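Local coordinates for protein paenibacillus xanthan lyase (Paenibacillus, PDB 6F2P) that cleaves the polysaccharide xanthan as a lyase of polysaccharide lyase family 8, at residues I526-A531 and T543-I548; V980-S985 and G1006-N1011. One frame throughout, in Å; residues are numbered along the deposited sequence.

Interaction 1 (I526-A531 and T543-I548); sequences IVNGTA and TGTNYI
N528 reaches from a beta hairpin to the backbone of T543-I548, at the edge of an antiparallel sheet in the super-sandwich domain of this family 8 lyase. The hairpin is tight. V527 to T530 form a type I' turn, closed by backbone bonds between V527 and T530 in both directions. V527 and I548 form a non-hydrogen-bonded antiparallel pair. Their side chains lie side by side and point the same way, with V527 CG2 4.1 Å from I548 CG1. M542 touches both. The other methyl of V527, CG1, stands anti to the backbone N (chi1 178°) and meets T545 CG2 at 4.0 Å. Beyond this pair, N528 N donates to Y547 O at 3.0 Å, and the bond is almost straight.

The Y547 ring lies against the turn. Its CG sits between its own backbone N and carbonyl carbon (chi1 49°), which swings the ring against the turn so that N528 CA lies over one face. This CH-pi contact puts N528 CA 4.0 Å from the centroid of the Y547 ring. Y547 also touches V628, A629 and A632 of helix 625-633, and its OH bonds to a methylpentanediol, probably from the crystallisation liquor.

The N528 amide spans the corner at G544, where the chain passes between sheets. N528 ND2 donates to G544 O at 3.0 Å, with the acceptor close to the amide plane. N528 OD1 is gripped by two backbone donors. Y547 N approaches N528 OD1 nearly along the C=O axis at 3.1 Å. N546 N sits on an in-plane lone pair of N528 OD1 at 2.8 Å.

Interaction 2 (V980-S985 and G1006-N1011); sequences VDVTHS and GTYSFN
H984 and Y1008 form the aromatic part of this contact, in the Golvesin C-terminal domain, where two antiparallel sheets pack as a beta-sandwich. Strands 978-984 and 1003-1010 belong to different sheets, and their short segments run 36° apart. The two rings make an offset stack with centroids 4.6 Å apart and planes inclined by 28°. Y1008 CD1 lies over one face of the imidazole, toward its rim. Y1008 CB also comes over the imidazole as a CH-pi donor. H984 CB in turn rests over one face of the F1010 ring, 3.9 Å from its centroid. H984 is therefore held between two aromatic residues, by its ring on one and its CB on the other.

The apolar contacts centre on V982. V982 CG1 meets Y1008 CD2 at 3.9 Å. V982 CG1 also lies at the edge of the F1010 ring, 4.0 Å from F1010 CZ.

Polar bonds gather at the end of strand 978-984. S985 N donates to S1009 O at 2.7 Å, in the carbonyl plane. S985 OG points opposite its own backbone N (chi1 -179°), which brings it to N1011 OD1, 3.0 Å away; this bond comes from above the carbonyl plane. H984 ND1 bonds to S985 O at 2.8 Å, which ties the imidazole to its own chain. With an alanine in place of H984, the Y1008 ring is likely to lose its stacking partner and S985 O its bond from ND1.

Around the contact, F1010 packs on Y962 and V964 of strand 960-967 and on L1036 of strand 1030-1039. Y1008 touches A989 of strand 987-993, the edge strand beside 978-984.

Interactions 1 and 2 come in series along the chain and do not touch. Their centres are about 76 Å apart, and their nearest atoms about 61 Å. Interaction 1 lies in the super-sandwich domain of polysaccharide lyase family 8, where strand 525-527 pairs with strand 545-550 in one sheet. Interaction 2 lies in the Golvesin C-terminal domain, near the end of the chain. They share no strand, sheet or domain. Interaction 1 joins neighbouring strands of one sheet, with an asparagine side chain supplying most of the hydrogen bonds; interaction 2 joins two sheets, mainly through side chains. Each is local to its own part of this elongated, multidomain enzyme.

Interaction 1 (I526-A531 and T543-I548)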
ATOM      1  N   ILE A 526     -24.228  21.424  18.055  1.00 22.47           N
ATOM      2  CA  ILE A 526     -24.464  21.158  19.463  1.00 19.20           C
ATOM      3  C   ILE A 526     -23.204  20.615  20.105  1.00 21.56           C
ATOM      4  O   ILE A 526     -22.659  19.610  19.651  1.00 29.39           O
ATOM      5  CB  ILE A 526     -25.640  20.189  19.651  1.00 20.48           C
ATOM      6  CG1 ILE A 526     -26.892  20.798  19.020  1.00 18.89           C
ATOM      7  CG2 ILE A 526     -25.868  19.906  21.122  1.00 16.81           C
ATOM      8  CD1 ILE A 526     -28.110  19.945  19.128  1.00 23.64           C
ATOM      9  N   VAL A 527     -22.736  21.291  21.152  1.00 20.79           N
ATOM     10  CA  VAL A 527     -21.477  20.935  21.806  1.00 18.57           C
ATOM     11  C   VAL A 527     -21.696  20.610  23.270  1.00 20.26           C
ATOM     12  O   VAL A 527     -22.272  21.413  24.000  1.00 24.04           O
ATOM     13  CB  VAL A 527     -20.476  22.092  21.729  1.00 19.14           C
ATOM     14  CG1 VAL A 527     -19.198  21.732  22.463  1.00 21.13           C
ATOM     15  CG2 VAL A 527     -20.198  22.450  20.290  1.00 21.31           C
ATOM     16  N   ASN A 528     -21.218  19.444  23.699  1.00 24.71           N
ATOM     17  CA  ASN A 528     -21.487  18.930  25.045  1.00 19.69           C
ATOM     18  C   ASN A 528     -22.964  19.045  25.417  1.00 21.66           C
ATOM     19  O   ASN A 528     -23.304  19.417  26.542  1.00 25.27           O
ATOM     20  CB  ASN A 528     -20.622  19.630  26.104  1.00 17.44           C
ATOM     21  CG  ASN A 528     -19.141  19.296  25.979  1.00 18.17           C
ATOM     22  OD1 ASN A 528     -18.742  18.440  25.190  1.00 19.84           O
ATOM     23  ND2 ASN A 528     -18.319  19.971  26.773  1.00 15.11           N
ATOM     24  N   GLY A 529     -23.838  18.768  24.456  1.00 20.90           N
ATOM     25  CA  GLY A 529     -25.267  18.796  24.704  1.00 23.14           C
ATOM     26  C   GLY A 529     -25.888  20.178  24.718  1.00 25.34           C
ATOM     27  O   GLY A 529     -27.061  20.332  25.055  1.00 30.53           O
ATOM     28  N   THR A 530     -25.111  21.187  24.341  1.00 24.88           N
ATOM     29  CA  THR A 530     -25.597  22.565  24.356  1.00 23.60           C
ATOM     30  C   THR A 530     -25.437  23.232  22.986  1.00 24.59           C
ATOM     31  O   THR A 530     -24.342  23.252  22.425  1.00 23.16           O
ATOM     32  CB  THR A 530     -24.878  23.391  25.448  1.00 25.95           C
ATOM     33  OG1 THR A 530     -25.142  22.815  26.738  1.00 26.56           O
ATOM     34  CG2 THR A 530     -25.344  24.847  25.432  1.00 23.53           C
ATOM     35  N   ALA A 531     -26.540  23.756  22.453  1.00 18.69           N
ATOM     36  CA  ALA A 531     -26.541  24.433  21.152  1.00 24.15           C
ATOM     37  C   ALA A 531     -25.668  25.684  21.139  1.00 25.57           C
ATOM     38  O   ALA A 531     -25.742  26.511  22.043  1.00 37.06           O
ATOM     39  CB  ALA A 531     -27.973  24.786  20.727  1.00 15.08           C
ATOM     40  N   THR A 543     -12.933  24.807  25.077  1.00 21.12           N
ATOM     41  CA  THR A 543     -12.186  23.884  25.930  1.00 21.95           C
ATOM     42  C   THR A 543     -13.078  22.862  26.629  1.00 20.20           C
ATOM     43  O   THR A 543     -14.296  23.044  26.741  1.00 16.14           O
ATOM     44  CB  THR A 543     -11.329  24.618  26.977  1.00 24.51           C
ATOM     45  OG1 THR A 543     -12.141  25.561  27.689  1.00 26.06           O
ATOM     46  CG2 THR A 543     -10.180  25.346  26.304  1.00 17.92           C
ATOM     47  N   GLY A 544     -12.456  21.785  27.102  1.00 19.35           N
ATOM     48  CA  GLY A 544     -13.186  20.714  27.752  1.00 15.38           C
ATOM     49  C   GLY A 544     -14.273  20.148  26.861  1.00 16.08           C
ATOM     50  O   GLY A 544     -15.360  19.788  27.324  1.00 15.61           O
ATOM     51  N   THR A 545     -13.986  20.074  25.566  1.00 17.35           N
ATOM     52  CA  THR A 545     -14.958  19.538  24.629  1.00 19.55           C
ATOM     53  C   THR A 545     -14.972  18.014  24.699  1.00 17.90           C
ATOM     54  O   THR A 545     -13.930  17.364  24.538  1.00 12.27           O
ATOM     55  CB  THR A 545     -14.668  19.990  23.195  1.00 15.75           C
ATOM     56  OG1 THR A 545     -14.472  21.409  23.176  1.00 19.09           O
ATOM     57  CG2 THR A 545     -15.836  19.616  22.279  1.00 12.76           C
ATOM     58  N   ASN A 546     -16.155  17.454  24.944  1.00 14.23           N
ATOM     59  CA  ASN A 546     -16.310  16.008  25.050  1.00 17.61           C
ATOM     60  C   ASN A 546     -16.894  15.425  23.780  1.00 19.73           C
ATOM     61  O   ASN A 546     -16.403  14.431  23.234  1.00 17.91           O
ATOM     62  CB  ASN A 546     -17.212  15.659  26.230  1.00 14.44           C
ATOM     63  CG  ASN A 546     -16.625  16.087  27.547  1.00 16.27           C
ATOM     64  OD1 ASN A 546     -15.407  16.030  27.745  1.00 17.49           O
ATOM     65  ND2 ASN A 546     -17.483  16.532  28.461  1.00 21.04           N
ATOM     66  N   TYR A 547     -17.964  16.049  23.314  1.00 17.22           N
ATOM     67  CA  TYR A 547     -18.565  15.640  22.065  1.00 20.46           C
ATOM     68  C   TYR A 547     -19.173  16.833  21.339  1.00 24.24           C
ATOM     69  O   TYR A 547     -19.364  17.898  21.926  1.00 25.54           O
ATOM     70  CB  TYR A 547     -19.596  14.527  22.286  1.00 17.92           C
ATOM     71  CG  TYR A 547     -20.601  14.789  23.388  1.00 22.25           C
ATOM     72  CD1 TYR A 547     -20.290  14.530  24.719  1.00 23.38           C
ATOM     73  CD2 TYR A 547     -21.874  15.268  23.095  1.00 18.82           C
ATOM     74  CE1 TYR A 547     -21.215  14.758  25.730  1.00 27.05           C
ATOM     75  CE2 TYR A 547     -22.801  15.497  24.091  1.00 18.05           C
ATOM     76  CZ  TYR A 547     -22.472  15.240  25.408  1.00 26.65           C
ATOM     77  OH  TYR A 547     -23.399  15.466  26.410  1.00 23.99           O
ATOM     78  N   ILE A 548     -19.449  16.645  20.053  1.00 21.52           N
ATOM     79  CA  ILE A 548     -19.993  17.686  19.205  1.00 20.17           C
ATOM     80  C   ILE A 548     -20.964  17.017  18.242  1.00 22.41           C
ATOM     81  O   ILE A 548     -20.712  15.903  17.778  1.00 17.67           O
ATOM     82  CB  ILE A 548     -18.869  18.379  18.392  1.00 21.65           C
ATOM     83  CG1 ILE A 548     -17.934  19.169  19.306  1.00 18.19           C
ATOM     84  CG2 ILE A 548     -19.443  19.317  17.341  1.00 19.35           C
ATOM     85  CD1 ILE A 548     -16.887  19.963  18.557  1.00 17.31           C
TER

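Interaction 2 (V980-S985 and G1006-N1011)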
ATOM      1  N   VAL A 980      33.659 -41.284  41.282  1.00 39.49           N
ATOM      2  CA  VAL A 980      32.789 -40.326  40.611  1.00 37.62           C
ATOM      3  C   VAL A 980      31.994 -41.007  39.503  1.00 34.68           C
ATOM      4  O   VAL A 980      32.569 -41.639  38.619  1.00 34.85           O
ATOM      5  CB  VAL A 980      33.598 -39.169  40.000  1.00 36.52           C
ATOM      6  CG1 VAL A 980      32.666 -38.160  39.342  1.00 34.20           C
ATOM      7  CG2 VAL A 980      34.446 -38.500  41.068  1.00 32.31           C
ATOM      8  N   ASP A 981      30.672 -40.888  39.559  1.00 33.83           N
ATOM      9  CA  ASP A 981      29.818 -41.405  38.494  1.00 37.36           C
ATOM     10  C   ASP A 981      29.483 -40.319  37.489  1.00 37.82           C
ATOM     11  O   ASP A 981      29.242 -39.173  37.860  1.00 41.10           O
ATOM     12  CB  ASP A 981      28.516 -41.976  39.056  1.00 33.69           C
ATOM     13  CG  ASP A 981      28.741 -43.194  39.907  1.00 41.51           C
ATOM     14  OD1 ASP A 981      29.745 -43.901  39.674  1.00 41.72           O
ATOM     15  OD2 ASP A 981      27.916 -43.442  40.812  1.00 51.24           O
ATOM     16  N   VAL A 982      29.475 -40.683  36.215  1.00 32.18           N
ATOM     17  CA  VAL A 982      28.974 -39.800  35.178  1.00 33.41           C
ATOM     18  C   VAL A 982      27.870 -40.530  34.427  1.00 33.17           C
ATOM     19  O   VAL A 982      28.141 -41.438  33.642  1.00 32.82           O
ATOM     20  CB  VAL A 982      30.086 -39.384  34.201  1.00 32.44           C
ATOM     21  CG1 VAL A 982      29.512 -38.530  33.087  1.00 26.69           C
ATOM     22  CG2 VAL A 982      31.187 -38.643  34.939  1.00 33.14           C
ATOM     23  N   THR A 983      26.623 -40.156  34.694  1.00 35.34           N
ATOM     24  CA  THR A 983      25.497 -40.753  33.987  1.00 33.82           C
ATOM     25  C   THR A 983      25.186 -39.918  32.755  1.00 33.61           C
ATOM     26  O   THR A 983      24.810 -38.761  32.861  1.00 35.03           O
ATOM     27  CB  THR A 983      24.241 -40.857  34.873  1.00 33.31           C
ATOM     28  OG1 THR A 983      24.595 -41.387  36.158  1.00 33.94           O
ATOM     29  CG2 THR A 983      23.205 -41.757  34.221  1.00 30.13           C
ATOM     30  N   HIS A 984      25.359 -40.515  31.584  1.00 34.72           N
ATOM     31  CA  HIS A 984      25.178 -39.811  30.326  1.00 34.08           C
ATOM     32  C   HIS A 984      24.187 -40.566  29.446  1.00 36.15           C
ATOM     33  O   HIS A 984      23.535 -41.515  29.892  1.00 39.00           O
ATOM     34  CB  HIS A 984      26.520 -39.713  29.607  1.00 35.63           C
ATOM     35  CG  HIS A 984      27.182 -41.036  29.416  1.00 38.36           C
ATOM     36  ND1 HIS A 984      27.040 -41.786  28.264  1.00 37.33           N
ATOM     37  CD2 HIS A 984      27.960 -41.777  30.244  1.00 37.46           C
ATOM     38  CE1 HIS A 984      27.709 -42.912  28.387  1.00 45.51           C
ATOM     39  NE2 HIS A 984      28.280 -42.932  29.585  1.00 40.07           N
ATOM     40  N   SER A 985      24.080 -40.146  28.191  1.00 34.70           N
ATOM     41  CA  SER A 985      23.246 -40.850  27.230  1.00 39.24           C
ATOM     42  C   SER A 985      23.919 -42.165  26.837  1.00 37.54           C
ATOM     43  O   SER A 985      25.027 -42.179  26.289  1.00 34.92           O
ATOM     44  CB  SER A 985      22.989 -39.977  25.995  1.00 37.71           C
ATOM     45  OG  SER A 985      22.165 -40.634  25.049  1.00 35.29           O
ATOM     46  N   GLY A1006      36.044 -37.201  31.489  1.00 37.37           N
ATOM     47  CA  GLY A1006      35.738 -37.987  30.310  1.00 31.32           C
ATOM     48  C   GLY A1006      34.953 -37.213  29.273  1.00 39.84           C
ATOM     49  O   GLY A1006      34.668 -36.027  29.447  1.00 42.62           O
ATOM     50  N   THR A1007      34.605 -37.888  28.185  1.00 35.82           N
ATOM     51  CA  THR A1007      33.848 -37.265  27.113  1.00 30.04           C
ATOM     52  C   THR A1007      32.713 -38.205  26.702  1.00 32.48           C
ATOM     53  O   THR A1007      32.951 -39.350  26.326  1.00 37.60           O
ATOM     54  CB  THR A1007      34.769 -36.926  25.929  1.00 34.62           C
ATOM     55  OG1 THR A1007      35.903 -36.194  26.408  1.00 38.08           O
ATOM     56  CG2 THR A1007      34.050 -36.081  24.902  1.00 32.53           C
ATOM     57  N   TYR A1008      31.475 -37.725  26.802  1.00 34.51           N
ATOM     58  CA  TYR A1008      30.299 -38.582  26.641  1.00 32.03           C
ATOM     59  C   TYR A1008      29.198 -37.900  25.844  1.00 34.84           C
ATOM     60  O   TYR A1008      29.222 -36.684  25.648  1.00 37.66           O
ATOM     61  CB  TYR A1008      29.753 -38.998  28.014  1.00 32.21           C
ATOM     62  CG  TYR A1008      30.807 -39.577  28.931  1.00 40.12           C
ATOM     63  CD1 TYR A1008      31.068 -40.942  28.943  1.00 33.71           C
ATOM     64  CD2 TYR A1008      31.553 -38.757  29.777  1.00 34.84           C
ATOM     65  CE1 TYR A1008      32.040 -41.476  29.769  1.00 32.31           C
ATOM     66  CE2 TYR A1008      32.529 -39.284  30.609  1.00 35.98           C
ATOM     67  CZ  TYR A1008      32.768 -40.645  30.600  1.00 36.64           C
ATOM     68  OH  TYR A1008      33.737 -41.179  31.419  1.00 39.88           O
ATOM     69  N   SER A1009      28.235 -38.690  25.379  1.00 34.08           N
ATOM     70  CA  SER A1009      27.060 -38.144  24.712  1.00 32.17           C
ATOM     71  C   SER A1009      25.994 -37.836  25.740  1.00 31.90           C
ATOM     72  O   SER A1009      25.668 -38.669  26.576  1.00 35.92           O
ATOM     73  CB  SER A1009      26.503 -39.132  23.690  1.00 28.09           C
ATOM     74  OG  SER A1009      27.392 -39.288  22.603  1.00 40.24           O
ATOM     75  N   PHE A1010      25.454 -36.628  25.687  1.00 36.67           N
ATOM     76  CA  PHE A1010      24.351 -36.263  26.562  1.00 39.56           C
ATOM     77  C   PHE A1010      23.141 -35.845  25.738  1.00 38.86           C
ATOM     78  O   PHE A1010      23.276 -35.292  24.646  1.00 35.11           O
ATOM     79  CB  PHE A1010      24.744 -35.110  27.486  1.00 33.13           C
ATOM     80  CG  PHE A1010      25.769 -35.470  28.519  1.00 29.37           C
ATOM     81  CD1 PHE A1010      25.385 -36.015  29.737  1.00 32.99           C
ATOM     82  CD2 PHE A1010      27.121 -35.239  28.285  1.00 32.51           C
ATOM     83  CE1 PHE A1010      26.333 -36.335  30.707  1.00 28.70           C
ATOM     84  CE2 PHE A1010      28.078 -35.559  29.244  1.00 30.80           C
ATOM     85  CZ  PHE A1010      27.682 -36.106  30.460  1.00 28.02           C
ATOM     86  N   ASN A1011      21.955 -36.114  26.267  1.00 44.25           N
ATOM     87  CA  ASN A1011      20.737 -35.580  25.684  1.00 51.72           C
ATOM     88  C   ASN A1011      20.461 -34.209  26.275  1.00 46.82           C
ATOM     89  O   ASN A1011      20.859 -33.921  27.406  1.00 43.89           O
ATOM     90  CB  ASN A1011      19.553 -36.513  25.945  1.00 52.47           C
ATOM     91  CG  ASN A1011      19.729 -37.874  25.295  1.00 53.00           C
ATOM     92  OD1 ASN A1011      19.953 -38.874  25.977  1.00 55.68           O
ATOM     93  ND2 ASN A1011      19.627 -37.916  23.972  1.00 57.38           N
TER